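Local atomic coordinates of pyrroline carboxylate reductase (Plasmodium falciparum, PDB entry 2RCY), a protein that binds NADP and probably catalyses the NADPH-dependent reduction of pyrroline-5-carboxylate to proline, the last step of proline biosynthesis. Residues Asp160-Cys168 with Val250-Lys258. Sequence-based numbering, arbitrary orientation.
Sequences DIATAISGC and VEAACEKSK
Ala164 sets its methyl against the backbone of the 250-258 helix, with CB 3.3 Å from Val250 O and 3.8 Å from Ala253 CB. Two alanines facing each other leave little between the helices, whose axes come within 8.0 Å and whose N-to-C directions differ by 130°. Beside this small pair, Val250 extends CG1 anti to its backbone N (chi1 175°), which brings that methyl against two isoleucines: Ile161 CD1 lies 3.6 Å away and Ile165 CG1 3.8 Å. The branched chains meet at a slant, making an apolar contact beside the alanines. Cys254 SG rests alongside the backbone of Ile161, a slim group suited to the close approach of their main chains. Both helices belong to the all-helical dimerisation domain of the pyrroline-5-carboxylate reductase family, and Ile161 and Ile165 also pack on Ala183 and Gly184, respectively, of a second subunit. At the other end Asp160 accepts a hydrogen bond from Ser257 OG through the anti lone pair of OD1 (2.7 Å), a compact hydroxyl donor for the acid of a buried residue. The Lys258 side chain crosses that of Asp160 at roughly a right angle, laying its CG 3.4 Å from Asp160 OD2, while NZ stays 5.0 Å from that oxygen.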
ATOM      1  N   ASP A 160     -20.462  -6.615  24.077  1.00 31.26           N
ATOM      2  CA  ASP A 160     -19.147  -6.737  23.450  1.00 30.74           C
ATOM      3  C   ASP A 160     -18.731  -5.470  22.702  1.00 30.33           C
ATOM      4  O   ASP A 160     -17.593  -5.016  22.834  1.00 30.19           O
ATOM      5  CB  ASP A 160     -19.104  -7.959  22.529  1.00 30.75           C
ATOM      6  CG  ASP A 160     -19.470  -9.247  23.252  1.00 30.84           C
ATOM      7  OD1 ASP A 160     -18.705  -9.678  24.141  1.00 30.68           O
ATOM      8  OD2 ASP A 160     -20.524  -9.831  22.924  1.00 31.05           O
ATOM      9  N   ILE A 161     -19.657  -4.905  21.926  1.00 29.79           N
ATOM     10  CA  ILE A 161     -19.418  -3.636  21.230  1.00 29.32           C
ATOM     11  C   ILE A 161     -19.347  -2.455  22.210  1.00 29.06           C
ATOM     12  O   ILE A 161     -18.545  -1.536  22.027  1.00 28.96           O
ATOM     13  CB  ILE A 161     -20.445  -3.382  20.068  1.00 29.30           C
ATOM     14  CG1 ILE A 161     -20.210  -2.025  19.390  1.00 29.07           C
ATOM     15  CG2 ILE A 161     -21.887  -3.497  20.552  1.00 29.10           C
ATOM     16  CD1 ILE A 161     -18.896  -1.914  18.654  1.00 28.72           C
ATOM     17  N   ALA A 162     -20.174  -2.500  23.252  1.00 28.73           N
ATOM     18  CA  ALA A 162     -20.176  -1.467  24.286  1.00 28.41           C
ATOM     19  C   ALA A 162     -18.861  -1.446  25.067  1.00 28.15           C
ATOM     20  O   ALA A 162     -18.368  -0.378  25.422  1.00 28.11           O
ATOM     21  CB  ALA A 162     -21.353  -1.655  25.219  1.00 28.38           C
ATOM     22  N   THR A 163     -18.305  -2.630  25.322  1.00 27.87           N
ATOM     23  CA  THR A 163     -16.987  -2.776  25.942  1.00 27.58           C
ATOM     24  C   THR A 163     -15.913  -2.129  25.068  1.00 27.40           C
ATOM     25  O   THR A 163     -15.047  -1.412  25.566  1.00 27.30           O
ATOM     26  CB  THR A 163     -16.635  -4.269  26.176  1.00 27.61           C
ATOM     27  OG1 THR A 163     -17.671  -4.896  26.942  1.00 27.74           O
ATOM     28  CG2 THR A 163     -15.307  -4.419  26.907  1.00 27.44           C
ATOM     29  N   ALA A 164     -15.995  -2.381  23.764  1.00 27.28           N
ATOM     30  CA  ALA A 164     -15.051  -1.846  22.783  1.00 27.08           C
ATOM     31  C   ALA A 164     -15.060  -0.318  22.711  1.00 26.96           C
ATOM     32  O   ALA A 164     -14.030   0.298  22.441  1.00 27.02           O
ATOM     33  CB  ALA A 164     -15.326  -2.443  21.415  1.00 27.04           C
ATOM     34  N   ILE A 165     -16.223   0.282  22.954  1.00 26.83           N
ATOM     35  CA  ILE A 165     -16.385   1.737  22.924  1.00 26.66           C
ATOM     36  C   ILE A 165     -16.197   2.364  24.308  1.00 26.55           C
ATOM     37  O   ILE A 165     -15.371   3.259  24.482  1.00 26.46           O
ATOM     38  CB  ILE A 165     -17.767   2.143  22.343  1.00 26.63           C
ATOM     39  CG1 ILE A 165     -17.818   1.851  20.843  1.00 26.65           C
ATOM     40  CG2 ILE A 165     -18.074   3.623  22.613  1.00 26.67           C
ATOM     41  CD1 ILE A 165     -19.209   1.872  20.261  1.00 26.89           C
ATOM     42  N   SER A 166     -16.970   1.889  25.281  1.00 26.43           N
ATOM     43  CA  SER A 166     -16.987   2.483  26.614  1.00 26.33           C
ATOM     44  C   SER A 166     -15.840   1.990  27.495  1.00 26.24           C
ATOM     45  O   SER A 166     -15.170   2.790  28.143  1.00 26.34           O
ATOM     46  CB  SER A 166     -18.341   2.238  27.285  1.00 26.31           C
ATOM     47  OG  SER A 166     -18.334   2.663  28.633  1.00 26.43           O
ATOM     48  N   GLY A 167     -15.620   0.676  27.513  1.00 26.17           N
ATOM     49  CA  GLY A 167     -14.557   0.078  28.317  1.00 26.02           C
ATOM     50  C   GLY A 167     -13.169   0.380  27.785  1.00 25.98           C
ATOM     51  O   GLY A 167     -12.297   0.816  28.536  1.00 25.93           O
ATOM     52  N   CYS A 168     -12.974   0.154  26.485  1.00 25.91           N
ATOM     53  CA  CYS A 168     -11.680   0.357  25.827  1.00 25.86           C
ATOM     54  C   CYS A 168     -11.469   1.789  25.353  1.00 25.81           C
ATOM     55  O   CYS A 168     -10.332   2.217  25.143  1.00 25.86           O
ATOM     56  CB  CYS A 168     -11.537  -0.582  24.632  1.00 25.90           C
ATOM     57  SG  CYS A 168     -11.628  -2.314  25.038  1.00 25.84           S
ATOM     58  N   VAL A 250     -12.184  -0.445  17.003  1.00 28.90           N
ATOM     59  CA  VAL A 250     -13.352  -0.775  17.814  1.00 28.93           C
ATOM     60  C   VAL A 250     -13.841  -2.193  17.507  1.00 28.97           C
ATOM     61  O   VAL A 250     -14.087  -2.976  18.422  1.00 28.96           O
ATOM     62  CB  VAL A 250     -14.498   0.254  17.608  1.00 28.91           C
ATOM     63  CG1 VAL A 250     -15.748  -0.160  18.372  1.00 28.77           C
ATOM     64  CG2 VAL A 250     -14.057   1.647  18.042  1.00 28.83           C
ATOM     65  N   GLU A 251     -13.959  -2.515  16.220  1.00 29.06           N
ATOM     66  CA  GLU A 251     -14.443  -3.824  15.784  1.00 29.21           C
ATOM     67  C   GLU A 251     -13.489  -4.964  16.153  1.00 29.25           C
ATOM     68  O   GLU A 251     -13.936  -6.055  16.516  1.00 29.25           O
ATOM     69  CB  GLU A 251     -14.733  -3.821  14.280  1.00 29.22           C
ATOM     70  CG  GLU A 251     -15.470  -5.066  13.794  1.00 29.50           C
ATOM     71  CD  GLU A 251     -16.162  -4.873  12.461  1.00 29.83           C
ATOM     72  OE1 GLU A 251     -16.719  -3.781  12.217  1.00 30.27           O
ATOM     73  OE2 GLU A 251     -16.164  -5.828  11.660  1.00 30.18           O
ATOM     74  N   ALA A 252     -12.184  -4.707  16.062  1.00 29.32           N
ATOM     75  CA  ALA A 252     -11.166  -5.677  16.470  1.00 29.41           C
ATOM     76  C   ALA A 252     -11.273  -5.997  17.960  1.00 29.51           C
ATOM     77  O   ALA A 252     -11.132  -7.153  18.365  1.00 29.53           O
ATOM     78  CB  ALA A 252      -9.772  -5.169  16.134  1.00 29.34           C
ATOM     79  N   ALA A 253     -11.523  -4.963  18.762  1.00 29.67           N
ATOM     80  CA  ALA A 253     -11.766  -5.113  20.193  1.00 29.84           C
ATOM     81  C   ALA A 253     -13.071  -5.871  20.455  1.00 30.02           C
ATOM     82  O   ALA A 253     -13.133  -6.724  21.342  1.00 29.93           O
ATOM     83  CB  ALA A 253     -11.787  -3.751  20.870  1.00 29.74           C
ATOM     84  N   CYS A 254     -14.101  -5.562  19.667  1.00 30.25           N
ATOM     85  CA  CYS A 254     -15.405  -6.213  19.774  1.00 30.60           C
ATOM     86  C   CYS A 254     -15.326  -7.719  19.498  1.00 31.09           C
ATOM     87  O   CYS A 254     -16.015  -8.510  20.154  1.00 31.04           O
ATOM     88  CB  CYS A 254     -16.409  -5.545  18.831  1.00 30.52           C
ATOM     89  SG  CYS A 254     -18.071  -6.249  18.865  1.00 30.17           S
ATOM     90  N   GLU A 255     -14.484  -8.101  18.536  1.00 31.49           N
ATOM     91  CA  GLU A 255     -14.257  -9.505  18.184  0.50 31.84           C
ATOM     92  C   GLU A 255     -13.521 -10.245  19.294  1.00 32.00           C
ATOM     93  O   GLU A 255     -13.779 -11.424  19.549  1.00 32.03           O
ATOM     94  CB  GLU A 255     -13.447  -9.613  16.890  0.50 31.81           C
ATOM     95  CG  GLU A 255     -14.215  -9.296  15.615  0.50 31.96           C
ATOM     96  CD  GLU A 255     -13.361  -9.440  14.365  0.50 31.97           C
ATOM     97  OE1 GLU A 255     -13.410  -8.535  13.505  0.50 32.16           O
ATOM     98  OE2 GLU A 255     -12.636 -10.453  14.242  0.50 32.00           O
ATOM     99  N   LYS A 256     -12.588  -9.546  19.939  1.00 32.37           N
ATOM    100  CA  LYS A 256     -11.793 -10.114  21.027  1.00 32.87           C
ATOM    101  C   LYS A 256     -12.663 -10.374  22.257  1.00 33.36           C
ATOM    102  O   LYS A 256     -12.490 -11.385  22.942  1.00 33.35           O
ATOM    103  CB  LYS A 256     -10.607  -9.203  21.369  1.00 32.68           C
ATOM    104  CG  LYS A 256      -9.750  -9.658  22.554  1.00 32.51           C
ATOM    105  CD  LYS A 256      -8.977 -10.943  22.268  1.00 31.82           C
ATOM    106  CE  LYS A 256      -8.155 -11.360  23.474  1.00 31.52           C
ATOM    107  NZ  LYS A 256      -7.274 -12.522  23.191  1.00 31.39           N
ATOM    108  N   SER A 257     -13.599  -9.462  22.520  1.00 33.97           N
ATOM    109  CA  SER A 257     -14.583  -9.629  23.587  1.00 34.58           C
ATOM    110  C   SER A 257     -15.471 -10.852  23.338  1.00 35.11           C
ATOM    111  O   SER A 257     -15.789 -11.595  24.269  1.00 35.12           O
ATOM    112  CB  SER A 257     -15.437  -8.365  23.720  1.00 34.52           C
ATOM    113  OG  SER A 257     -16.367  -8.476  24.782  1.00 34.45           O
ATOM    114  N   LYS A 258     -15.856 -11.057  22.080  1.00 35.83           N
ATOM    115  CA  LYS A 258     -16.681 -12.200  21.689  1.00 36.61           C
ATOM    116  C   LYS A 258     -15.899 -13.511  21.644  1.00 37.16           C
ATOM    117  O   LYS A 258     -16.458 -14.576  21.906  1.00 37.24           O
ATOM    118  CB  LYS A 258     -17.362 -11.942  20.344  1.00 36.57           C
ATOM    119  CG  LYS A 258     -18.543 -10.996  20.437  1.00 36.68           C
ATOM    120  CD  LYS A 258     -19.236 -10.811  19.105  1.00 37.09           C
ATOM    121  CE  LYS A 258     -20.441  -9.895  19.251  1.00 37.36           C
ATOM    122  NZ  LYS A 258     -21.104  -9.629  17.944  1.00 37.87           N
TER